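Local structure of cyclase (Streptomyces sp. R1128, 3TFZ) at residues A[54-59]-A[63-68]; A[18-23]-A[104-109]; A[25-30]-A[48-53]. The protein probably catalyses regiospecific cyclisation and aromatisation of a nascent polyketide chain in the R1128 biosynthetic pathway, as an aromatase/cyclase of the Bet v1-like superfamily. All blocks are in the same frame, centred on the assembly; numbering follows the deposited sequence.

How the interactions relate
All three contacts reach the one antiparallel sheet of a helix-grip domain. Interaction 1 pairs strands 49-58 and 61-72; interaction 3 lays the link between the two short helices on the earlier part of strand 49-58, with centres about 13 Å apart. They join where R53 NE meets T64 OG1 and where V52 N bonds S67 O. Interaction 2, helix 17-25 against strand 105-116, lies about 24 Å centre to centre from interaction 1 and 17 Å from interaction 3, which it touches through V23 and Y30. A bound CXS (3-cyclohexyl-1-propylsulfonic acid), probably from the crystallisation liquor but possibly marking the pocket, is hydrogen-bonded to W65 and S67 and about 6 Å from the V52 side chain.

Interaction 1: residues A[54-59]-A[63-68]; sequences LHVDVA and NTWTSR
The indole of W65 overlaps V56 on the neighbouring strand, the benzo part of the ring meeting the valine at a slant. W65 CZ2 is 3.5 Å from V56 CG2, and W65 CH2 comes equally near V56 CB. With CG between the backbone N and the carbonyl carbon (chi1 61°), the ring system is swung back over strand 54-58 instead of standing straight off its own strand. L54 meets the pyrrole end obliquely, its CD1 lying 3.5 Å from W65 NE1, while V58 CG1 sits at the ring edge, near the plane, 4.1 Å from W65 CZ3. Cut back to an alanine, this position would probably leave V56, L54 and V58 without their shared cover, open a gap beside them, and deprive the bound CXS of its indole N-H.

Beneath the side chains the backbones are joined by four bonds. L54 and W65 form one antiparallel hydrogen-bonded pair, L54 N to W65 O at 2.8 Å. V56 and N63 form the next, N63 N to V56 O at 2.8 Å. Between them H55 and T64 make a non-hydrogen-bonded pair on the other face of the sheet, side by side and pointing the same way. T64 OG1 lies over one face of the imidazole, toward the rim, in a packing contact 3.7 Å from H55 NE2; that hydroxyl's hydrogen bond is with R53 NE.

W65 NE1 and S67 OG both hydrogen-bond the CXS molecule, probably from the crystallisation liquor, so this face plausibly lines the pocket. The arrangement is a beta hairpin, strands 49-58 and 61-72, within the curved antiparallel sheet of the Bet v1-like helix-grip fold.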
loop_
_atom_site.group_PDB
_atom_site.type_symbol
_atom_site.label_atom_id
_atom_site.label_comp_id
_atom_site.label_asym_id
_atom_site.label_seq_id
_atom_site.Cartn_x
_atom_site.Cartn_y
_atom_site.Cartn_z
ATOM N N LEU A 54 -14.437 7.902 19.130
ATOM C CA LEU A 54 -13.156 7.184 19.305
ATOM C C LEU A 54 -12.181 7.996 20.128
ATOM O O LEU A 54 -11.957 9.133 19.861
ATOM C CB LEU A 54 -12.547 6.836 17.937
ATOM C CG LEU A 54 -13.295 5.779 17.082
ATOM C CD1 LEU A 54 -13.248 5.993 15.586
ATOM C CD2 LEU A 54 -12.764 4.397 17.403
ATOM N N HIS A 55 -11.564 7.379 21.108
ATOM C CA HIS A 55 -10.383 7.927 21.877
ATOM C C HIS A 55 -9.151 7.137 21.432
ATOM O O HIS A 55 -9.111 5.936 21.587
ATOM C CB HIS A 55 -10.580 7.871 23.453
ATOM C CG HIS A 55 -11.800 8.608 23.916
ATOM N ND1 HIS A 55 -13.088 8.216 23.560
ATOM C CD2 HIS A 55 -11.930 9.785 24.582
ATOM C CE1 HIS A 55 -13.946 9.115 24.027
ATOM N NE2 HIS A 55 -13.275 10.059 24.670
ATOM N N VAL A 56 -8.169 7.868 20.892
ATOM C CA VAL A 56 -6.992 7.318 20.195
ATOM C C VAL A 56 -5.757 8.142 20.606
ATOM O O VAL A 56 -5.734 9.347 20.368
ATOM C CB VAL A 56 -7.131 7.329 18.663
ATOM C CG1 VAL A 56 -5.897 6.689 17.958
ATOM C CG2 VAL A 56 -8.505 6.650 18.188
ATOM N N ASP A 57 -4.732 7.513 21.214
ATOM C CA ASP A 57 -3.487 8.283 21.321
ATOM C C ASP A 57 -2.719 8.509 20.014
ATOM O O ASP A 57 -2.374 7.578 19.304
ATOM C CB ASP A 57 -2.584 7.871 22.504
ATOM C CG ASP A 57 -2.641 6.440 22.758
ATOM O OD1 ASP A 57 -2.236 5.721 21.820
ATOM O OD2 ASP A 57 -3.115 6.048 23.857
ATOM N N VAL A 58 -2.524 9.783 19.686
ATOM C CA VAL A 58 -1.619 10.164 18.562
ATOM C C VAL A 58 -0.415 10.954 19.064
ATOM O O VAL A 58 -0.555 11.952 19.751
ATOM C CB VAL A 58 -2.337 10.825 17.314
ATOM C CG1 VAL A 58 -3.799 10.501 17.314
ATOM C CG2 VAL A 58 -2.071 12.304 17.249
ATOM N N ALA A 59 0.775 10.461 18.757
ATOM C CA ALA A 59 2.040 11.097 19.232
ATOM C C ALA A 59 2.008 11.237 20.737
ATOM O O ALA A 59 1.691 10.311 21.446
ATOM C CB ALA A 59 2.286 12.450 18.553
ATOM N N ASN A 63 -6.314 11.891 21.416
ATOM C CA ASN A 63 -7.216 12.566 20.538
ATOM C C ASN A 63 -8.595 11.921 20.535
ATOM O O ASN A 63 -8.760 10.711 20.741
ATOM C CB ASN A 63 -6.615 12.681 19.122
ATOM C CG ASN A 63 -5.645 13.895 18.990
ATOM O OD1 ASN A 63 -5.872 14.741 18.171
ATOM N ND2 ASN A 63 -4.610 13.974 19.809
ATOM N N THR A 64 -9.589 12.781 20.361
ATOM C CA THR A 64 -10.938 12.370 20.312
ATOM C C THR A 64 -11.498 12.743 18.923
ATOM O O THR A 64 -11.255 13.819 18.441
ATOM C CB THR A 64 -11.720 12.897 21.532
ATOM O OG1 THR A 64 -12.876 12.110 21.660
ATOM C CG2 THR A 64 -12.188 14.288 21.338
ATOM N N TRP A 65 -12.201 11.820 18.271
ATOM C CA TRP A 65 -12.960 12.158 17.093
ATOM C C TRP A 65 -14.172 11.260 16.949
ATOM O O TRP A 65 -14.338 10.238 17.643
ATOM C CB TRP A 65 -12.087 12.159 15.788
ATOM C CG TRP A 65 -11.473 10.871 15.455
ATOM C CD1 TRP A 65 -12.113 9.747 14.964
ATOM C CD2 TRP A 65 -10.083 10.495 15.647
ATOM N NE1 TRP A 65 -11.204 8.697 14.831
ATOM C CE2 TRP A 65 -9.963 9.113 15.242
ATOM C CE3 TRP A 65 -8.935 11.181 16.115
ATOM C CZ2 TRP A 65 -8.735 8.443 15.203
ATOM C CZ3 TRP A 65 -7.710 10.486 16.134
ATOM C CH2 TRP A 65 -7.615 9.137 15.671
ATOM N N THR A 66 -15.020 11.668 16.011
ATOM C CA THR A 66 -16.276 11.025 15.677
ATOM C C THR A 66 -16.296 10.714 14.176
ATOM O O THR A 66 -16.155 11.612 13.421
ATOM C CB THR A 66 -17.428 11.996 16.002
ATOM O OG1 THR A 66 -17.640 11.964 17.397
ATOM C CG2 THR A 66 -18.718 11.573 15.345
ATOM N N SER A 67 -16.504 9.456 13.776
ATOM C CA SER A 67 -16.737 9.182 12.362
ATOM C C SER A 67 -17.991 8.500 12.045
ATOM O O SER A 67 -18.508 7.656 12.835
ATOM C CB SER A 67 -15.635 8.322 11.724
ATOM O OG SER A 67 -15.438 7.304 12.614
ATOM N N ARG A 68 -18.470 8.857 10.843
ATOM C CA ARG A 68 -19.566 8.143 10.201
ATOM C C ARG A 68 -18.952 7.101 9.303
ATOM O O ARG A 68 -18.187 7.434 8.385
ATOM C CB ARG A 68 -20.500 9.044 9.458
ATOM C CG ARG A 68 -21.677 8.230 8.833
ATOM C CD ARG A 68 -22.598 9.085 7.901
ATOM N NE ARG A 68 -23.614 9.677 8.780
ATOM C CZ ARG A 68 -24.779 9.074 9.056
ATOM N NH1 ARG A 68 -25.084 7.907 8.441
ATOM N NH2 ARG A 68 -25.656 9.645 9.900
#

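Interaction 2: residues A[18-23]-A[104-109]; sequences DLVWEV and ERTQLV
V20 meets T106 and L108 through methyl groups and one hydroxyl alone; no flat group takes part, so there is no face or edge to describe. The contact belongs to the helix-grip fold: helix 17-25, one of the short helices, rests here on strand 105-116 of the antiparallel sheet.

V20 is the one helix residue of 18-23 that reaches the strand, and its two methyls divide the work. CG2, beside the backbone N, meets T106 tip to tip, 3.9 Å from T106 CG2 and 3.8 Å from T106 OG1. The latter approach is plain van der Waals contact, since the buried hydroxyl has its hydrogen bond with A15 O, just ahead of the helix. Both branches of T106 thus touch the V20 methyl, while the hydroxyl also ties the strand to the chain that leads into helix 17-25. The other methyl, V20 CG1, is anti to the backbone N (chi1 176°), which directs it at L108, two residues further along the strand and on the same face.

The contact is small, 131 Å² in all, and the backbones stay well apart, with V20 CA 7.7 Å from T106 CA. Others complete the packing round it: V13 of strand 5-13 touches both V20 and L108, and V153 of the long helix 131-164 also lies against L108. The alternate residues face the second subunit, where Q107 hydrogen-bonds R97 and E8 of that subunit. The helix is regular through this turn, E22 N bonding D18 O at 3.1 Å. At the far end of the contact, the slanting approach of the leucine leaves its CD1 4.1 Å from V20 CG1.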
loop_
_atom_site.group_PDB
_atom_site.type_symbol
_atom_site.label_atom_id
_atom_site.label_comp_id
_atom_site.label_asym_id
_atom_site.label_seq_id
_atom_site.Cartn_x
_atom_site.Cartn_y
_atom_site.Cartn_z
ATOM N N ASP A 18 -13.813 -12.535 3.760
ATOM C CA ASP A 18 -14.935 -12.551 4.681
ATOM C C ASP A 18 -14.508 -12.470 6.160
ATOM O O ASP A 18 -15.162 -11.805 6.947
ATOM C CB ASP A 18 -15.876 -13.791 4.416
ATOM C CG ASP A 18 -16.655 -13.672 3.087
ATOM O OD1 ASP A 18 -16.638 -12.590 2.403
ATOM O OD2 ASP A 18 -17.295 -14.638 2.666
ATOM N N LEU A 19 -13.420 -13.136 6.546
ATOM C CA LEU A 19 -12.974 -13.004 7.900
ATOM C C LEU A 19 -12.397 -11.581 8.192
ATOM O O LEU A 19 -12.599 -10.952 9.297
ATOM C CB LEU A 19 -12.009 -14.119 8.178
ATOM C CG LEU A 19 -11.482 -14.176 9.624
ATOM C CD1 LEU A 19 -12.734 -14.308 10.563
ATOM C CD2 LEU A 19 -10.656 -15.403 9.661
ATOM N N VAL A 20 -11.708 -11.034 7.201
ATOM C CA VAL A 20 -11.209 -9.688 7.296
ATOM C C VAL A 20 -12.358 -8.697 7.391
ATOM O O VAL A 20 -12.246 -7.734 8.071
ATOM C CB VAL A 20 -10.312 -9.386 6.096
ATOM C CG1 VAL A 20 -9.852 -7.944 6.115
ATOM C CG2 VAL A 20 -9.082 -10.330 6.080
ATOM N N TRP A 21 -13.434 -8.916 6.628
ATOM C CA TRP A 21 -14.608 -8.100 6.701
ATOM C C TRP A 21 -15.118 -8.105 8.167
ATOM O O TRP A 21 -15.340 -7.028 8.734
ATOM C CB TRP A 21 -15.710 -8.618 5.743
ATOM C CG TRP A 21 -16.972 -7.777 5.968
ATOM C CD1 TRP A 21 -18.148 -8.156 6.581
ATOM C CD2 TRP A 21 -17.102 -6.385 5.653
ATOM N NE1 TRP A 21 -19.010 -7.065 6.641
ATOM C CE2 TRP A 21 -18.362 -5.959 6.128
ATOM C CE3 TRP A 21 -16.249 -5.445 4.998
ATOM C CZ2 TRP A 21 -18.811 -4.626 5.964
ATOM C CZ3 TRP A 21 -16.673 -4.193 4.834
ATOM C CH2 TRP A 21 -17.977 -3.788 5.274
ATOM N N GLU A 22 -15.323 -9.310 8.752
ATOM C CA GLU A 22 -15.794 -9.430 10.099
ATOM C C GLU A 22 -15.002 -8.619 11.125
ATOM O O GLU A 22 -15.611 -8.083 12.019
ATOM C CB GLU A 22 -15.894 -10.884 10.549
ATOM C CG GLU A 22 -17.008 -11.675 9.805
ATOM C CD GLU A 22 -17.004 -13.125 10.194
ATOM O OE1 GLU A 22 -16.424 -13.400 11.294
ATOM O OE2 GLU A 22 -17.573 -13.980 9.420
ATOM N N VAL A 23 -13.664 -8.581 11.020
ATOM C CA VAL A 23 -12.826 -7.817 11.900
ATOM C C VAL A 23 -13.049 -6.260 11.627
ATOM O O VAL A 23 -13.202 -5.454 12.573
ATOM C CB VAL A 23 -11.351 -8.250 11.696
ATOM C CG1 VAL A 23 -10.310 -7.316 12.327
ATOM C CG2 VAL A 23 -11.130 -9.737 12.143
ATOM N N GLU A 104 -7.501 -17.927 0.399
ATOM C CA GLU A 104 -6.900 -17.788 1.681
ATOM C C GLU A 104 -6.315 -16.490 1.923
ATOM O O GLU A 104 -5.788 -16.359 2.988
ATOM C CB GLU A 104 -5.729 -18.766 1.804
ATOM C CG GLU A 104 -6.198 -20.220 1.873
ATOM C CD GLU A 104 -5.042 -21.164 1.685
ATOM O OE1 GLU A 104 -5.275 -22.384 1.496
ATOM O OE2 GLU A 104 -3.894 -20.665 1.715
ATOM N N ARG A 105 -6.202 -15.611 0.926
ATOM C CA ARG A 105 -5.489 -14.349 1.116
ATOM C C ARG A 105 -6.309 -13.186 0.681
ATOM O O ARG A 105 -7.187 -13.344 -0.165
ATOM C CB ARG A 105 -4.133 -14.319 0.435
ATOM C CG ARG A 105 -3.244 -15.463 0.882
ATOM C CD ARG A 105 -1.946 -15.400 0.080
ATOM N NE ARG A 105 -2.157 -15.709 -1.328
ATOM C CZ ARG A 105 -1.341 -15.283 -2.287
ATOM N NH1 ARG A 105 -0.319 -14.489 -1.969
ATOM N NH2 ARG A 105 -1.598 -15.586 -3.558
ATOM N N THR A 106 -6.064 -12.023 1.303
ATOM C CA THR A 106 -6.898 -10.862 1.060
ATOM C C THR A 106 -5.905 -9.725 0.886
ATOM O O THR A 106 -4.998 -9.571 1.655
ATOM C CB THR A 106 -7.786 -10.610 2.319
ATOM O OG1 THR A 106 -8.648 -11.683 2.517
ATOM C CG2 THR A 106 -8.669 -9.389 2.278
ATOM N N GLN A 107 -6.115 -8.868 -0.094
ATOM C CA GLN A 107 -5.397 -7.596 -0.141
ATOM C C GLN A 107 -6.212 -6.557 0.693
ATOM O O GLN A 107 -7.408 -6.335 0.443
ATOM C CB GLN A 107 -5.307 -7.126 -1.596
ATOM C CG GLN A 107 -4.307 -5.962 -1.890
ATOM C CD GLN A 107 -2.900 -6.434 -1.829
ATOM O OE1 GLN A 107 -2.478 -7.343 -2.544
ATOM N NE2 GLN A 107 -2.134 -5.825 -0.951
ATOM N N LEU A 108 -5.543 -5.902 1.636
ATOM C CA LEU A 108 -6.195 -4.949 2.537
ATOM C C LEU A 108 -5.670 -3.498 2.246
ATOM O O LEU A 108 -4.481 -3.220 2.305
ATOM C CB LEU A 108 -6.008 -5.344 4.057
ATOM C CG LEU A 108 -6.740 -4.385 5.025
ATOM C CD1 LEU A 108 -8.325 -4.393 4.847
ATOM C CD2 LEU A 108 -6.442 -4.745 6.460
ATOM N N VAL A 109 -6.596 -2.607 1.938
ATOM C CA VAL A 109 -6.319 -1.243 1.651
ATOM C C VAL A 109 -7.055 -0.226 2.572
ATOM O O VAL A 109 -8.240 -0.350 2.870
ATOM C CB VAL A 109 -6.650 -0.925 0.159
ATOM C CG1 VAL A 109 -6.264 0.567 -0.204
ATOM C CG2 VAL A 109 -5.881 -1.891 -0.752
#

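Interaction 3: residues A[25-30]-A[48-53]; sequences ADVLGY and GYQVVR
Where the helix-grip fold passes from helix 17-25 to helix 30-33, the connecting turn is held to the sheet by Q50 of strand 49-58, which reaches A25 and V27. Q50 is extended beyond CG, carrying its amide across to the backbone at A25. Its NE2 donates to A25 O at 3.0 Å; the bond is straight (164° at the hydrogen), leaves almost within the amide plane and meets the carbonyl nearly head-on. The same A25 O also takes a weak bond from V27 N, across the inverse gamma turn centred on D26, so one oxygen receives both the sheet residue and the turn.

The other end of the amide is fixed too: Q50 OE1 accepts from R69 NE of the adjacent strand 61-72. Held at both atoms, the amide has little freedom to flip. V27 slides past it in the opposite direction, its CG2 sitting over the face of the amide, 3.2 Å from Q50 OE1 and 3.4 Å from Q50 CD. That methyl also spans to the strand's next inward residue, coming 4.1 Å from V52 CG2. The first torsion of V27 (chi1 -109°) is away from a staggered position, as is that of V52, so the finer details of this apolar patch deserve caution.

A short 3-10 segment, 27-29, then leads on to Y30, whose N bonds V27 O and whose hydroxyl hydrogen-bonds L24 O and R69 NH1. V27 CG1 rests on one face of the Y30 ring, 3.6 Å above its plane and offset toward the rim.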
loop_
_atom_site.group_PDB
_atom_site.type_symbol
_atom_site.label_atom_id
_atom_site.label_comp_id
_atom_site.label_asym_id
_atom_site.label_seq_id
_atom_site.Cartn_x
_atom_site.Cartn_y
_atom_site.Cartn_z
ATOM N N ALA A 25 -15.775 -4.750 10.251
ATOM C CA ALA A 25 -17.149 -4.385 10.619
ATOM C C ALA A 25 -17.409 -4.230 12.142
ATOM O O ALA A 25 -18.364 -3.474 12.548
ATOM C CB ALA A 25 -18.239 -5.311 10.007
ATOM N N ASP A 26 -16.671 -4.958 12.986
ATOM C CA ASP A 26 -17.041 -4.967 14.431
ATOM C C ASP A 26 -16.281 -3.852 15.177
ATOM O O ASP A 26 -15.283 -4.138 15.877
ATOM C CB ASP A 26 -16.727 -6.386 14.943
ATOM C CG ASP A 26 -17.070 -6.627 16.450
ATOM O OD1 ASP A 26 -17.854 -5.848 17.053
ATOM O OD2 ASP A 26 -16.473 -7.613 17.024
ATOM N N VAL A 27 -16.697 -2.575 14.982
ATOM C CA VAL A 27 -16.042 -1.500 15.703
ATOM C C VAL A 27 -16.010 -1.672 17.266
ATOM O O VAL A 27 -15.138 -1.094 17.903
ATOM C CB VAL A 27 -16.652 -0.131 15.534
ATOM C CG1 VAL A 27 -15.846 0.827 14.735
ATOM C CG2 VAL A 27 -18.126 -0.133 15.392
ATOM N N LEU A 28 -16.998 -2.326 17.880
ATOM C CA LEU A 28 -16.908 -2.644 19.318
ATOM C C LEU A 28 -15.576 -3.374 19.680
ATOM O O LEU A 28 -15.106 -3.231 20.780
ATOM C CB LEU A 28 -18.070 -3.507 19.763
ATOM C CG LEU A 28 -19.388 -3.124 20.485
ATOM C CD1 LEU A 28 -19.573 -1.652 20.778
ATOM C CD2 LEU A 28 -20.659 -3.822 19.902
ATOM N N GLY A 29 -15.012 -4.187 18.779
ATOM C CA GLY A 29 -13.689 -4.766 18.985
ATOM C C GLY A 29 -12.486 -3.827 18.790
ATOM O O GLY A 29 -11.460 -4.242 19.012
ATOM N N TYR A 30 -12.624 -2.609 18.286
ATOM C CA TYR A 30 -11.453 -1.757 17.898
ATOM C C TYR A 30 -10.504 -1.354 19.065
ATOM O O TYR A 30 -9.329 -1.207 18.818
ATOM C CB TYR A 30 -11.881 -0.483 17.154
ATOM C CG TYR A 30 -12.172 -0.663 15.617
ATOM C CD1 TYR A 30 -12.148 0.454 14.725
ATOM C CD2 TYR A 30 -12.527 -1.934 15.073
ATOM C CE1 TYR A 30 -12.478 0.264 13.337
ATOM C CE2 TYR A 30 -12.867 -2.083 13.695
ATOM C CZ TYR A 30 -12.839 -0.987 12.849
ATOM O OH TYR A 30 -13.117 -1.127 11.483
ATOM N N GLY A 48 -26.353 -0.862 7.679
ATOM C CA GLY A 48 -25.330 -0.280 6.799
ATOM C C GLY A 48 -24.475 0.923 7.251
ATOM O O GLY A 48 -23.680 1.475 6.467
ATOM N N TYR A 49 -24.670 1.394 8.468
ATOM C CA TYR A 49 -23.960 2.568 8.945
ATOM C C TYR A 49 -23.746 2.473 10.473
ATOM O O TYR A 49 -24.567 1.873 11.173
ATOM C CB TYR A 49 -24.719 3.878 8.512
ATOM C CG TYR A 49 -25.949 4.200 9.397
ATOM C CD1 TYR A 49 -27.187 3.606 9.151
ATOM C CD2 TYR A 49 -25.851 5.094 10.472
ATOM C CE1 TYR A 49 -28.263 3.918 9.925
ATOM C CE2 TYR A 49 -26.916 5.397 11.239
ATOM C CZ TYR A 49 -28.115 4.801 10.983
ATOM O OH TYR A 49 -29.210 5.099 11.794
ATOM N N GLN A 50 -22.646 3.038 10.957
ATOM C CA GLN A 50 -22.320 3.239 12.356
ATOM C C GLN A 50 -21.742 4.667 12.520
ATOM O O GLN A 50 -20.878 5.086 11.746
ATOM C CB GLN A 50 -21.165 2.318 12.784
ATOM C CG GLN A 50 -21.490 0.852 12.943
ATOM C CD GLN A 50 -20.295 -0.020 12.831
ATOM O OE1 GLN A 50 -19.223 0.479 12.455
ATOM N NE2 GLN A 50 -20.441 -1.346 13.155
ATOM N N VAL A 51 -22.226 5.408 13.531
ATOM C CA VAL A 51 -21.554 6.622 13.932
ATOM C C VAL A 51 -20.879 6.330 15.267
ATOM O O VAL A 51 -21.488 5.835 16.251
ATOM C CB VAL A 51 -22.504 7.878 14.011
ATOM C CG1 VAL A 51 -21.717 9.167 14.356
ATOM C CG2 VAL A 51 -23.268 8.078 12.730
ATOM N N VAL A 52 -19.631 6.749 15.354
ATOM C CA VAL A 52 -18.784 6.163 16.385
ATOM C C VAL A 52 -17.851 7.221 16.955
ATOM O O VAL A 52 -17.149 7.924 16.242
ATOM C CB VAL A 52 -18.070 4.795 15.843
ATOM C CG1 VAL A 52 -16.678 5.021 15.541
ATOM C CG2 VAL A 52 -18.085 3.742 16.823
ATOM N N ARG A 53 -17.860 7.312 18.268
ATOM C CA ARG A 53 -16.916 8.134 18.997
ATOM C C ARG A 53 -15.625 7.358 19.424
ATOM O O ARG A 53 -15.715 6.301 19.949
ATOM C CB ARG A 53 -17.642 8.735 20.174
ATOM C CG ARG A 53 -16.769 9.402 21.132
ATOM C CD ARG A 53 -15.875 10.235 20.377
ATOM N NE ARG A 53 -15.521 11.469 21.090
ATOM C CZ ARG A 53 -16.401 12.326 21.565
ATOM N NH1 ARG A 53 -17.683 11.973 21.515
ATOM N NH2 ARG A 53 -15.986 13.472 22.150
#